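Local structure of Tas1 (Pseudomonas aeruginosa, 6OX6) at residues R277-P282 and R380-N385; I313-K318 and N365-I370; V348-N353 and G360-N365. The protein pyrophosphorylates adenosine nucleotides to make (p)ppApp as a type VI secreted toxin, draining ADP and ATP from competitor cells. All coordinates share one frame; numbering follows the deposited sequence.

Interaction 1 (R277-P282 and R380-N385)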
ATOM      1  N   ARG A 277      11.232   2.161 -16.832  1.00 58.61           N
ATOM      2  CA  ARG A 277      10.125   1.515 -17.519  1.00 59.78           C
ATOM      3  C   ARG A 277       8.837   1.629 -16.726  1.00 52.70           C
ATOM      4  O   ARG A 277       8.851   1.884 -15.522  1.00 48.23           O
ATOM      5  CB  ARG A 277      10.448   0.043 -17.786  1.00 67.04           C
ATOM      6  CG  ARG A 277       9.229  -0.817 -18.076  1.00 72.98           C
ATOM      7  CD  ARG A 277       9.466  -2.264 -17.676  1.00 77.25           C
ATOM      8  NE  ARG A 277      10.125  -3.022 -18.736  1.00 86.17           N
ATOM      9  CZ  ARG A 277       9.765  -4.243 -19.116  1.00 93.37           C
ATOM     10  NH1 ARG A 277      10.423  -4.859 -20.090  1.00 95.91           N
ATOM     11  NH2 ARG A 277       8.746  -4.851 -18.524  1.00 95.03           N
ATOM     12  N   VAL A 278       7.711   1.467 -17.414  1.00 50.65           N
ATOM     13  CA  VAL A 278       6.407   1.568 -16.770  1.00 49.06           C
ATOM     14  C   VAL A 278       5.808   0.190 -17.016  1.00 52.34           C
ATOM     15  O   VAL A 278       5.727  -0.270 -18.155  1.00 53.34           O
ATOM     16  CB  VAL A 278       5.626   2.797 -17.270  1.00 56.86           C
ATOM     17  CG1 VAL A 278       4.192   2.754 -16.768  1.00 53.89           C
ATOM     18  CG2 VAL A 278       6.315   4.079 -16.826  1.00 59.24           C
ATOM     19  N   ALA A 279       5.388  -0.464 -15.939  1.00 51.42           N
ATOM     20  CA  ALA A 279       4.597  -1.682 -16.016  1.00 49.15           C
ATOM     21  C   ALA A 279       3.146  -1.244 -15.888  1.00 48.00           C
ATOM     22  O   ALA A 279       2.673  -0.925 -14.792  1.00 46.10           O
ATOM     23  CB  ALA A 279       5.001  -2.690 -14.939  1.00 47.96           C
ATOM     24  N   LYS A 280       2.458  -1.179 -17.025  1.00 53.82           N
ATOM     25  CA  LYS A 280       1.040  -0.867 -17.041  1.00 49.37           C
ATOM     26  C   LYS A 280       0.244  -2.124 -16.732  1.00 49.54           C
ATOM     27  O   LYS A 280       0.704  -3.240 -16.957  1.00 66.19           O
ATOM     28  CB  LYS A 280       0.626  -0.304 -18.401  1.00 62.58           C
ATOM     29  CG  LYS A 280       1.368   0.952 -18.844  1.00 60.45           C
ATOM     30  CD  LYS A 280       0.799   1.427 -20.188  1.00 62.85           C
ATOM     31  CE  LYS A 280       1.506   2.660 -20.736  1.00 67.09           C
ATOM     32  NZ  LYS A 280       2.980   2.524 -20.599  1.00 69.99           N
ATOM     33  N   ALA A 281      -0.960  -1.938 -16.218  1.00 48.62           N
ATOM     34  CA  ALA A 281      -1.808  -3.041 -15.799  1.00 58.54           C
ATOM     35  C   ALA A 281      -3.231  -2.736 -16.236  1.00 56.43           C
ATOM     36  O   ALA A 281      -3.583  -1.570 -16.424  1.00 53.33           O
ATOM     37  CB  ALA A 281      -1.758  -3.231 -14.276  1.00 55.13           C
ATOM     38  N   PRO A 282      -4.073  -3.756 -16.396  1.00 56.34           N
ATOM     39  CA  PRO A 282      -5.481  -3.496 -16.712  1.00 55.90           C
ATOM     40  C   PRO A 282      -6.223  -2.968 -15.488  1.00 53.64           C
ATOM     41  O   PRO A 282      -5.720  -2.965 -14.359  1.00 47.91           O
ATOM     42  CB  PRO A 282      -6.014  -4.866 -17.140  1.00 53.77           C
ATOM     43  CG  PRO A 282      -5.156  -5.837 -16.375  1.00 54.15           C
ATOM     44  CD  PRO A 282      -3.787  -5.203 -16.312  1.00 55.24           C
ATOM     45  N   ARG A 380       9.554 -10.763 -13.287  1.00 25.18           N
ATOM     46  CA  ARG A 380       9.885 -10.812 -14.707  1.00 27.62           C
ATOM     47  C   ARG A 380       8.955  -9.920 -15.512  1.00 30.98           C
ATOM     48  O   ARG A 380       9.390  -9.275 -16.469  1.00 36.56           O
ATOM     49  CB  ARG A 380       9.833 -12.238 -15.253  1.00 28.80           C
ATOM     50  CG  ARG A 380      11.000 -13.107 -14.835  1.00 31.14           C
ATOM     51  CD  ARG A 380      10.984 -14.431 -15.589  1.00 33.38           C
ATOM     52  NE  ARG A 380      12.187 -15.192 -15.301  1.00 39.08           N
ATOM     53  CZ  ARG A 380      13.342 -15.013 -15.931  1.00 42.58           C
ATOM     54  NH1 ARG A 380      13.439 -14.101 -16.897  1.00 39.86           N
ATOM     55  NH2 ARG A 380      14.400 -15.739 -15.590  1.00 43.84           N
ATOM     56  N   ILE A 381       7.675  -9.876 -15.151  1.00 28.03           N
ATOM     57  CA  ILE A 381       6.755  -8.989 -15.853  1.00 33.29           C
ATOM     58  C   ILE A 381       7.093  -7.531 -15.561  1.00 34.16           C
ATOM     59  O   ILE A 381       7.153  -6.699 -16.476  1.00 35.73           O
ATOM     60  CB  ILE A 381       5.307  -9.306 -15.470  1.00 33.31           C
ATOM     61  CG1 ILE A 381       4.956 -10.751 -15.808  1.00 33.32           C
ATOM     62  CG2 ILE A 381       4.352  -8.335 -16.143  1.00 37.42           C
ATOM     63  CD1 ILE A 381       3.555 -11.127 -15.395  1.00 31.34           C
ATOM     64  N   LEU A 382       7.306  -7.192 -14.283  1.00 31.26           N
ATOM     65  CA  LEU A 382       7.572  -5.793 -13.935  1.00 27.22           C
ATOM     66  C   LEU A 382       8.878  -5.296 -14.545  1.00 31.42           C
ATOM     67  O   LEU A 382       8.948  -4.164 -15.032  1.00 31.87           O
ATOM     68  CB  LEU A 382       7.625  -5.622 -12.426  1.00 26.82           C
ATOM     69  CG  LEU A 382       6.320  -5.881 -11.696  1.00 30.32           C
ATOM     70  CD1 LEU A 382       6.475  -5.682 -10.190  1.00 31.03           C
ATOM     71  CD2 LEU A 382       5.257  -4.954 -12.263  1.00 32.35           C
ATOM     72  N   LEU A 383       9.946  -6.097 -14.455  1.00 31.84           N
ATOM     73  CA  LEU A 383      11.270  -5.654 -14.877  1.00 32.21           C
ATOM     74  C   LEU A 383      11.576  -5.978 -16.325  1.00 37.39           C
ATOM     75  O   LEU A 383      12.517  -5.405 -16.890  1.00 39.47           O
ATOM     76  CB  LEU A 383      12.364  -6.298 -14.017  1.00 28.67           C
ATOM     77  CG  LEU A 383      12.202  -6.217 -12.497  1.00 29.56           C
ATOM     78  CD1 LEU A 383      13.426  -6.848 -11.838  1.00 28.50           C
ATOM     79  CD2 LEU A 383      12.030  -4.784 -12.032  1.00 31.58           C
ATOM     80  N   GLY A 384      10.828  -6.889 -16.930  1.00 37.45           N
ATOM     81  CA  GLY A 384      11.272  -7.499 -18.153  1.00 37.07           C
ATOM     82  C   GLY A 384      12.265  -8.611 -17.875  1.00 38.88           C
ATOM     83  O   GLY A 384      12.912  -8.670 -16.829  1.00 36.72           O
ATOM     84  N   ASN A 385      12.375  -9.515 -18.848  1.00 41.37           N
ATOM     85  CA  ASN A 385      13.204 -10.700 -18.677  1.00 45.60           C
ATOM     86  C   ASN A 385      14.669 -10.336 -18.507  1.00 50.38           C
ATOM     87  O   ASN A 385      15.357 -10.917 -17.664  1.00 52.69           O
ATOM     88  CB  ASN A 385      13.016 -11.640 -19.863  1.00 46.37           C
ATOM     89  CG  ASN A 385      11.784 -12.512 -19.712  1.00 45.85           C
ATOM     90  OD1 ASN A 385      11.429 -12.900 -18.594  1.00 38.78           O
ATOM     91  ND2 ASN A 385      11.130 -12.840 -20.834  1.00 48.69           N
TER

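Interaction 2 (I313-K318 and N365-I370)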
ATOM      1  N   ILE A 313       9.483   1.716 -12.776  1.00 34.15           N
ATOM      2  CA  ILE A 313      10.712   1.050 -12.355  1.00 38.37           C
ATOM      3  C   ILE A 313      11.860   1.901 -12.857  1.00 41.80           C
ATOM      4  O   ILE A 313      12.000   2.108 -14.068  1.00 42.10           O
ATOM      5  CB  ILE A 313      10.804  -0.392 -12.888  1.00 40.79           C
ATOM      6  CG1 ILE A 313       9.625  -1.231 -12.384  1.00 42.15           C
ATOM      7  CG2 ILE A 313      12.137  -1.052 -12.514  1.00 36.35           C
ATOM      8  CD1 ILE A 313       8.502  -1.348 -13.400  1.00 42.12           C
ATOM      9  N   VAL A 314      12.661   2.428 -11.929  1.00 40.66           N
ATOM     10  CA  VAL A 314      13.837   3.219 -12.272  1.00 38.88           C
ATOM     11  C   VAL A 314      14.963   2.778 -11.354  1.00 39.47           C
ATOM     12  O   VAL A 314      14.741   2.098 -10.353  1.00 36.35           O
ATOM     13  CB  VAL A 314      13.582   4.739 -12.152  1.00 37.42           C
ATOM     14  CG1 VAL A 314      12.681   5.233 -13.299  1.00 36.09           C
ATOM     15  CG2 VAL A 314      12.944   5.076 -10.802  1.00 31.55           C
ATOM     16  N   GLU A 315      16.184   3.171 -11.700  1.00 40.96           N
ATOM     17  CA  GLU A 315      17.318   2.826 -10.855  1.00 47.06           C
ATOM     18  C   GLU A 315      17.185   3.486  -9.486  1.00 49.36           C
ATOM     19  O   GLU A 315      16.439   4.455  -9.302  1.00 54.53           O
ATOM     20  CB  GLU A 315      18.624   3.226 -11.530  1.00 54.02           C
ATOM     21  CG  GLU A 315      18.841   2.477 -12.821  1.00 59.94           C
ATOM     22  CD  GLU A 315      19.008   0.964 -12.602  1.00 66.16           C
ATOM     23  OE1 GLU A 315      19.434   0.540 -11.496  1.00 68.66           O
ATOM     24  OE2 GLU A 315      18.705   0.197 -13.543  1.00 67.28           O
ATOM     25  N   GLY A 316      17.932   2.944  -8.517  1.00 59.37           N
ATOM     26  CA  GLY A 316      17.665   3.246  -7.117  1.00 59.80           C
ATOM     27  C   GLY A 316      17.719   4.729  -6.806  1.00 62.05           C
ATOM     28  O   GLY A 316      16.819   5.282  -6.165  1.00 64.30           O
ATOM     29  N   ASP A 317      18.767   5.402  -7.264  1.00 62.12           N
ATOM     30  CA  ASP A 317      18.929   6.797  -6.894  1.00 64.30           C
ATOM     31  C   ASP A 317      17.992   7.734  -7.658  1.00 61.15           C
ATOM     32  O   ASP A 317      17.941   8.925  -7.337  1.00 62.58           O
ATOM     33  CB  ASP A 317      20.393   7.187  -7.083  1.00 75.61           C
ATOM     34  CG  ASP A 317      20.935   6.787  -8.448  1.00 85.58           C
ATOM     35  OD1 ASP A 317      20.137   6.346  -9.307  1.00 88.14           O
ATOM     36  OD2 ASP A 317      22.166   6.910  -8.659  1.00 89.86           O
ATOM     37  N   LYS A 318      17.242   7.235  -8.643  1.00 58.58           N
ATOM     38  CA  LYS A 318      16.226   8.040  -9.316  1.00 53.18           C
ATOM     39  C   LYS A 318      14.854   7.927  -8.675  1.00 48.24           C
ATOM     40  O   LYS A 318      13.975   8.742  -8.988  1.00 45.59           O
ATOM     41  CB  LYS A 318      16.086   7.635 -10.791  1.00 54.26           C
ATOM     42  CG  LYS A 318      17.361   7.205 -11.469  1.00 58.79           C
ATOM     43  CD  LYS A 318      18.373   8.314 -11.474  1.00 66.22           C
ATOM     44  CE  LYS A 318      19.281   8.227 -12.690  1.00 74.86           C
ATOM     45  NZ  LYS A 318      20.628   8.786 -12.377  1.00 78.95           N
ATOM     46  N   ASN A 365       9.700   2.065  -7.684  1.00 29.51           N
ATOM     47  CA  ASN A 365      10.704   1.314  -6.938  1.00 31.36           C
ATOM     48  C   ASN A 365      11.840   0.971  -7.881  1.00 33.07           C
ATOM     49  O   ASN A 365      11.738   1.158  -9.095  1.00 33.80           O
ATOM     50  CB  ASN A 365      10.134   0.030  -6.326  1.00 29.63           C
ATOM     51  CG  ASN A 365      10.638  -0.204  -4.907  1.00 32.63           C
ATOM     52  OD1 ASN A 365      11.775   0.147  -4.584  1.00 34.76           O
ATOM     53  ND2 ASN A 365       9.789  -0.758  -4.049  1.00 29.82           N
ATOM     54  N   SER A 366      12.924   0.460  -7.299  1.00 27.18           N
ATOM     55  CA  SER A 366      14.080   0.007  -8.045  1.00 28.10           C
ATOM     56  C   SER A 366      13.919  -1.451  -8.473  1.00 32.89           C
ATOM     57  O   SER A 366      13.080  -2.188  -7.935  1.00 32.11           O
ATOM     58  CB  SER A 366      15.337   0.156  -7.196  1.00 33.48           C
ATOM     59  OG  SER A 366      15.206  -0.581  -5.995  1.00 34.91           O
ATOM     60  N   PRO A 367      14.711  -1.896  -9.453  1.00 36.80           N
ATOM     61  CA  PRO A 367      14.677  -3.326  -9.800  1.00 34.33           C
ATOM     62  C   PRO A 367      15.090  -4.223  -8.642  1.00 29.31           C
ATOM     63  O   PRO A 367      14.533  -5.320  -8.489  1.00 28.54           O
ATOM     64  CB  PRO A 367      15.660  -3.433 -10.982  1.00 35.40           C
ATOM     65  CG  PRO A 367      15.796  -2.029 -11.519  1.00 35.72           C
ATOM     66  CD  PRO A 367      15.629  -1.135 -10.323  1.00 37.18           C
ATOM     67  N   GLU A 368      16.027  -3.778  -7.806  1.00 26.91           N
ATOM     68  CA  GLU A 368      16.487  -4.622  -6.709  1.00 32.38           C
ATOM     69  C   GLU A 368      15.365  -4.890  -5.718  1.00 31.15           C
ATOM     70  O   GLU A 368      15.195  -6.021  -5.242  1.00 30.70           O
ATOM     71  CB  GLU A 368      17.684  -3.972  -6.003  1.00 38.10           C
ATOM     72  CG  GLU A 368      18.950  -3.920  -6.851  1.00 49.72           C
ATOM     73  CD  GLU A 368      18.862  -2.937  -8.036  1.00 56.73           C
ATOM     74  OE1 GLU A 368      17.929  -2.101  -8.063  1.00 56.03           O
ATOM     75  OE2 GLU A 368      19.721  -3.008  -8.950  1.00 61.21           O
HETATM   76  N   MSE A 369      14.598  -3.853  -5.398  1.00 30.18           N
HETATM   77  CA  MSE A 369      13.506  -3.975  -4.448  1.00 28.23           C
HETATM   78  C   MSE A 369      12.406  -4.855  -4.968  1.00 24.94           C
HETATM   79  O   MSE A 369      11.822  -5.640  -4.189  1.00 23.07           O
HETATM   80  CB  MSE A 369      12.941  -2.589  -4.156  1.00 28.18           C
HETATM   81  CG  MSE A 369      13.837  -1.828  -3.187  1.00 34.55           C
HETATM   82 SE   MSE A 369      14.268  -2.979  -1.648  0.71 46.96          SE
HETATM   83  CE  MSE A 369      12.425  -3.350  -1.058  1.00 41.03           C
ATOM     84  N   ILE A 370      12.105  -4.750  -6.258  1.00 25.74           N
ATOM     85  CA  ILE A 370      11.041  -5.546  -6.870  1.00 20.60           C
ATOM     86  C   ILE A 370      11.455  -7.008  -6.962  1.00 21.87           C
ATOM     87  O   ILE A 370      10.665  -7.916  -6.678  1.00 23.14           O
ATOM     88  CB  ILE A 370      10.676  -4.975  -8.245  1.00 20.65           C
ATOM     89  CG1 ILE A 370       9.837  -3.701  -8.045  1.00 24.26           C
ATOM     90  CG2 ILE A 370       9.909  -6.064  -9.075  1.00 20.22           C
ATOM     91  CD1 ILE A 370       9.838  -2.762  -9.221  1.00 26.86           C
TER

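Interaction 3 (V348-N353 and G360-N365). With ACT (acetate ion), chain I; ACT (acetate ion), chain E.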
ATOM      1  N   VAL A 348       8.048   3.719  -3.166  1.00 30.16           N
ATOM      2  CA  VAL A 348       7.182   4.890  -3.237  1.00 29.00           C
ATOM      3  C   VAL A 348       5.811   4.443  -3.680  1.00 27.78           C
ATOM      4  O   VAL A 348       5.685   3.611  -4.585  1.00 28.31           O
ATOM      5  CB  VAL A 348       7.717   5.958  -4.212  1.00 28.09           C
ATOM      6  CG1 VAL A 348       6.685   7.097  -4.407  1.00 30.20           C
ATOM      7  CG2 VAL A 348       9.024   6.472  -3.718  1.00 29.30           C
ATOM      8  N   ASN A 349       4.785   5.010  -3.056  1.00 28.38           N
ATOM      9  CA  ASN A 349       3.415   4.855  -3.520  1.00 25.68           C
ATOM     10  C   ASN A 349       2.782   6.235  -3.606  1.00 27.39           C
ATOM     11  O   ASN A 349       3.055   7.113  -2.785  1.00 28.29           O
ATOM     12  CB  ASN A 349       2.604   3.923  -2.593  1.00 41.28           C
ATOM     13  CG  ASN A 349       1.314   3.440  -3.231  1.00 46.48           C
ATOM     14  OD1 ASN A 349       1.016   3.754  -4.387  1.00 47.78           O
ATOM     15  ND2 ASN A 349       0.559   2.633  -2.492  1.00 50.54           N
ATOM     16  N   SER A 350       1.957   6.434  -4.615  1.00 30.01           N
ATOM     17  CA  SER A 350       1.325   7.724  -4.766  1.00 31.74           C
ATOM     18  C   SER A 350      -0.074   7.514  -5.299  1.00 32.86           C
ATOM     19  O   SER A 350      -0.362   6.522  -5.979  1.00 33.61           O
ATOM     20  CB  SER A 350       2.122   8.633  -5.698  1.00 35.84           C
ATOM     21  OG  SER A 350       2.014   8.185  -7.034  1.00 31.50           O
ATOM     22  N   THR A 351      -0.933   8.470  -4.996  1.00 31.85           N
ATOM     23  CA  THR A 351      -2.314   8.466  -5.436  1.00 32.84           C
ATOM     24  C   THR A 351      -2.543   9.738  -6.215  1.00 38.94           C
ATOM     25  O   THR A 351      -2.260  10.832  -5.709  1.00 41.20           O
ATOM     26  CB  THR A 351      -3.279   8.411  -4.249  1.00 38.66           C
ATOM     27  OG1 THR A 351      -2.970   7.270  -3.446  1.00 38.79           O
ATOM     28  CG2 THR A 351      -4.729   8.336  -4.734  1.00 38.79           C
HETATM   29  N   MSE A 352      -3.102   9.623  -7.412  1.00 40.61           N
HETATM   30  CA  MSE A 352      -3.372  10.792  -8.217  1.00 44.39           C
HETATM   31  C   MSE A 352      -4.833  10.945  -8.501  1.00 44.30           C
HETATM   32  O   MSE A 352      -5.475   9.978  -8.948  1.00 43.68           O
HETATM   33  CB  MSE A 352      -2.702  10.638  -9.573  1.00 50.24           C
HETATM   34  CG  MSE A 352      -1.208  10.892  -9.506  1.00 52.59           C
HETATM   35 SE   MSE A 352      -0.739  12.309 -10.785  0.43 58.82          SE
HETATM   36  CE  MSE A 352      -2.139  13.580 -10.242  1.00 62.08           C
ATOM     37  N   ASN A 353      -5.387  12.120  -8.230  1.00 46.51           N
ATOM     38  CA  ASN A 353      -6.783  12.379  -8.571  1.00 52.61           C
ATOM     39  C   ASN A 353      -6.835  12.814 -10.033  1.00 54.37           C
ATOM     40  O   ASN A 353      -6.417  13.923 -10.375  1.00 55.85           O
ATOM     41  CB  ASN A 353      -7.389  13.436  -7.655  1.00 60.87           C
ATOM     42  CG  ASN A 353      -7.679  12.910  -6.254  1.00 66.49           C
ATOM     43  OD1 ASN A 353      -7.794  11.701  -6.054  1.00 67.38           O
ATOM     44  ND2 ASN A 353      -7.823  13.817  -5.281  1.00 68.37           N
ATOM     45  N   GLY A 360      -5.931   7.516  -9.345  1.00 42.89           N
ATOM     46  CA  GLY A 360      -5.037   6.541  -9.934  1.00 44.35           C
ATOM     47  C   GLY A 360      -3.877   6.300  -8.988  1.00 36.51           C
ATOM     48  O   GLY A 360      -3.481   7.193  -8.241  1.00 38.16           O
ATOM     49  N   GLU A 361      -3.348   5.086  -9.016  1.00 35.79           N
ATOM     50  CA  GLU A 361      -2.209   4.687  -8.188  1.00 40.32           C
ATOM     51  C   GLU A 361      -0.959   4.556  -9.049  1.00 37.10           C
ATOM     52  O   GLU A 361      -0.967   3.830 -10.042  1.00 34.63           O
ATOM     53  CB  GLU A 361      -2.463   3.351  -7.485  1.00 41.28           C
ATOM     54  CG  GLU A 361      -1.191   2.752  -6.869  1.00 44.98           C
ATOM     55  CD  GLU A 361      -1.376   1.338  -6.282  1.00 53.00           C
ATOM     56  OE1 GLU A 361      -1.166   0.325  -7.013  1.00 57.55           O
ATOM     57  OE2 GLU A 361      -1.718   1.239  -5.078  1.00 54.03           O
ATOM     58  N   ILE A 362       0.121   5.234  -8.662  1.00 33.85           N
ATOM     59  CA  ILE A 362       1.408   5.055  -9.333  1.00 35.93           C
ATOM     60  C   ILE A 362       2.468   4.692  -8.296  1.00 34.58           C
ATOM     61  O   ILE A 362       2.816   5.514  -7.438  1.00 32.53           O
ATOM     62  CB  ILE A 362       1.840   6.296 -10.114  1.00 34.32           C
ATOM     63  CG1 ILE A 362       0.826   6.638 -11.196  1.00 35.64           C
ATOM     64  CG2 ILE A 362       3.171   6.010 -10.752  1.00 39.45           C
ATOM     65  CD1 ILE A 362       1.111   7.975 -11.890  1.00 41.25           C
ATOM     66  N   GLN A 363       3.017   3.490  -8.401  1.00 34.04           N
ATOM     67  CA  GLN A 363       4.082   3.052  -7.510  1.00 31.92           C
ATOM     68  C   GLN A 363       5.426   3.209  -8.197  1.00 32.77           C
ATOM     69  O   GLN A 363       5.525   3.122  -9.420  1.00 35.02           O
ATOM     70  CB  GLN A 363       3.908   1.594  -7.115  1.00 31.06           C
ATOM     71  CG  GLN A 363       2.686   1.320  -6.300  1.00 32.94           C
ATOM     72  CD  GLN A 363       2.642  -0.120  -5.896  1.00 38.17           C
ATOM     73  OE1 GLN A 363       2.229  -0.981  -6.666  1.00 46.97           O
ATOM     74  NE2 GLN A 363       3.128  -0.403  -4.717  1.00 35.91           N
ATOM     75  N   VAL A 364       6.468   3.400  -7.399  1.00 30.40           N
ATOM     76  CA  VAL A 364       7.818   3.558  -7.918  1.00 38.31           C
ATOM     77  C   VAL A 364       8.758   2.749  -7.048  1.00 38.31           C
ATOM     78  O   VAL A 364       8.653   2.771  -5.815  1.00 31.59           O
ATOM     79  CB  VAL A 364       8.281   5.033  -7.942  1.00 37.14           C
ATOM     80  CG1 VAL A 364       9.468   5.155  -8.845  1.00 35.54           C
ATOM     81  CG2 VAL A 364       7.151   5.990  -8.394  1.00 35.83           C
ATOM     82  N   ASN A 365       9.700   2.065  -7.684  1.00 29.51           N
ATOM     83  CA  ASN A 365      10.704   1.314  -6.938  1.00 31.36           C
ATOM     84  C   ASN A 365      11.840   0.971  -7.881  1.00 33.07           C
ATOM     85  O   ASN A 365      11.738   1.158  -9.095  1.00 33.80           O
ATOM     86  CB  ASN A 365      10.134   0.030  -6.326  1.00 29.63           C
ATOM     87  CG  ASN A 365      10.638  -0.204  -4.907  1.00 32.63           C
ATOM     88  OD1 ASN A 365      11.775   0.147  -4.584  1.00 34.76           O
ATOM     89  ND2 ASN A 365       9.789  -0.758  -4.049  1.00 29.82           N
TER
HETATM   90  C   ACT I 507       5.738  -3.080  -5.838  1.00 66.35           C
HETATM   91  O   ACT I 507       4.890  -3.246  -4.911  1.00 65.83           O
HETATM   92  OXT ACT I 507       6.088  -3.894  -6.742  1.00 65.12           O
HETATM   93  CH3 ACT I 507       6.441  -1.660  -5.857  1.00 66.03           C
HETATM   94  C   ACT E 503       2.807  -0.502  -0.723  1.00 83.24           C
HETATM   95  O   ACT E 503       1.903   0.371  -0.470  1.00 82.84           O
HETATM   96  OXT ACT E 503       3.376  -0.780  -1.824  1.00 84.80           O
HETATM   97  CH3 ACT E 503       3.283  -1.341   0.498  1.00 81.62           C

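Interaction 1 (R277-P282 and R380-N385)
R277 lays its side chain across the C-terminal turn of the helix that ends at L383. From CB the chain sets out with CG anti to the backbone N (chi1 161°), and CD is the first atom to touch, 3.3 Å from L382 O. A bend at chi3 then swings the guanidinium along the chain end. NE passes 3.8 Å from L383 O, an oxygen that stands over the centre of the guanidinium plane. G384 N lies over the same face, displaced toward the rim. At the tip NH1 rests 3.4 Å from G384 CA, where a positive phi of 81° takes the chain out of the helix. NH2 comes within 3.2 Å of I381 O at the edge of the group, but the angle is too poor for a hydrogen bond.

Two residues along the strand, A279 CB packs 3.5 Å from L382 CD2, the leucine branch that turns back toward the strand, while its other branch, CD1, packs on I370. No hydrogen bond crosses the contact, so what these segments offer the arginine is at most a diffuse attraction: its charge would favour the carbonyl-rich, partially negative C-terminus of the helix.

Interaction 2 (I313-K318 and N365-I370)
I313 and N365 end two neighbouring parallel strands, and a single backbone hydrogen bond joins the segments there. V314 N gives its hydrogen to N365 O over 3.2 Å with an N-H...O angle of 158°, the donor tilted out of the carbonyl plane. The same oxygen receives the CA-H of I313, so two donors of differing strength converge on it. In the other direction V314 O takes a CA-H...O contact from S366 CA at 3.2 Å, and P367 CD sits beside that carbonyl too.

Apolar contacts lie next to these. I313 divides its branches between two partners: CG2, anti to the backbone N, reaches P367 CG at 3.9 Å, while CG1 meets I370 CD1 at 3.5 Å, the two isoleucine side chains crossing at about a right angle. L383 covers I313, P367 and I370 from the following helix, closing a buried cluster.

Polar side chains serve the turn itself. N365 OD1 accepts from S366 N at 3.0 Å, and its ND2 binds S346 O, so both ends of the buried amide are used. S366 OG, set between its backbone N and carbonyl carbon (chi1 58°), points at the first turn of the helix and takes a weak capping bond from M369 N. At the outer margin G316 CA lies 3.9 Å from S366 CB, and the carboxylates of E315 and E368 approach without a bond; being like-charged, they would be expected to repel each other mildly.

Taken together, this is the point where a parallel strand pair gives out in the mixed beta-sheet of an alpha/beta fold: one strand runs out into a loop toward helix 319-328, the other passes directly into helix 367-373, with S366 as N-cap and P367 in the first helical turn.

Interaction 3 (V348-N353 and G360-N365)
V348 and V364 form one well-bonded end of this antiparallel pairing, a hydrogen-bonded pair whose N and O atoms each bond across, both at N-to-O distances of 2.9 Å between V348 N and V364 O and between V364 N and V348 O. Their side chains lie side by side, pointing the same way, CB to CB 3.9 Å. Further along on this buried face, S350 OG is set between its backbone N and carbonyl carbon (chi1 71°) and donates to I362 O over 2.8 Å, in the carbonyl plane and on a lone pair. S350 N reaches the same oxygen only weakly, so two donors of the one serine converge on it. I362 N answers to S350 O. M352 and G360 pair at the far end through both backbone bonds.

The other face is looser. N349 OD1 rests 3.5 Å from E361 CG and equally near Q363 CG, making no hydrogen bond to either side chain. Beyond them come two acetates, probably from the crystallisation liquor: N349 ND2 holds one weakly. Q363 NE2 lies between the two, 2.9 Å from OXT of the acetate held by N349 and weakly bonded to O of the other at 3.4 Å. F20 of the immunity protein Pa14_01140 packs on N349 and T351, so this face meets the inhibitor in the complex.

The hairpin occupies the middle of the sheet. Strand 308-313 bonds alongside 359-365 and strand 332-336 alongside 347-353, while helix 319-328 covers V348, S350, I362 and V364 from the buried side.

Interactions 2 and 3 are buried and meet directly: strand 359-365 ends the hairpin of interaction 3, and N365 carries it into the helix start of interaction 2, with V314 packing on V364 nearby. Interaction 1 is only partly buried, on the outermost strand 277-280, yet R277 O probably bonds to I313 N and L382 and L383 touch I313, I370 and P367, so it backs onto interaction 2. The chemistry follows position. Mid-sheet, paired backbone bonds dominate; where the parallel strands end, one backbone bond gives way to apolar packing and helix capping; at the edge, an arginine merely lies against a helix terminus.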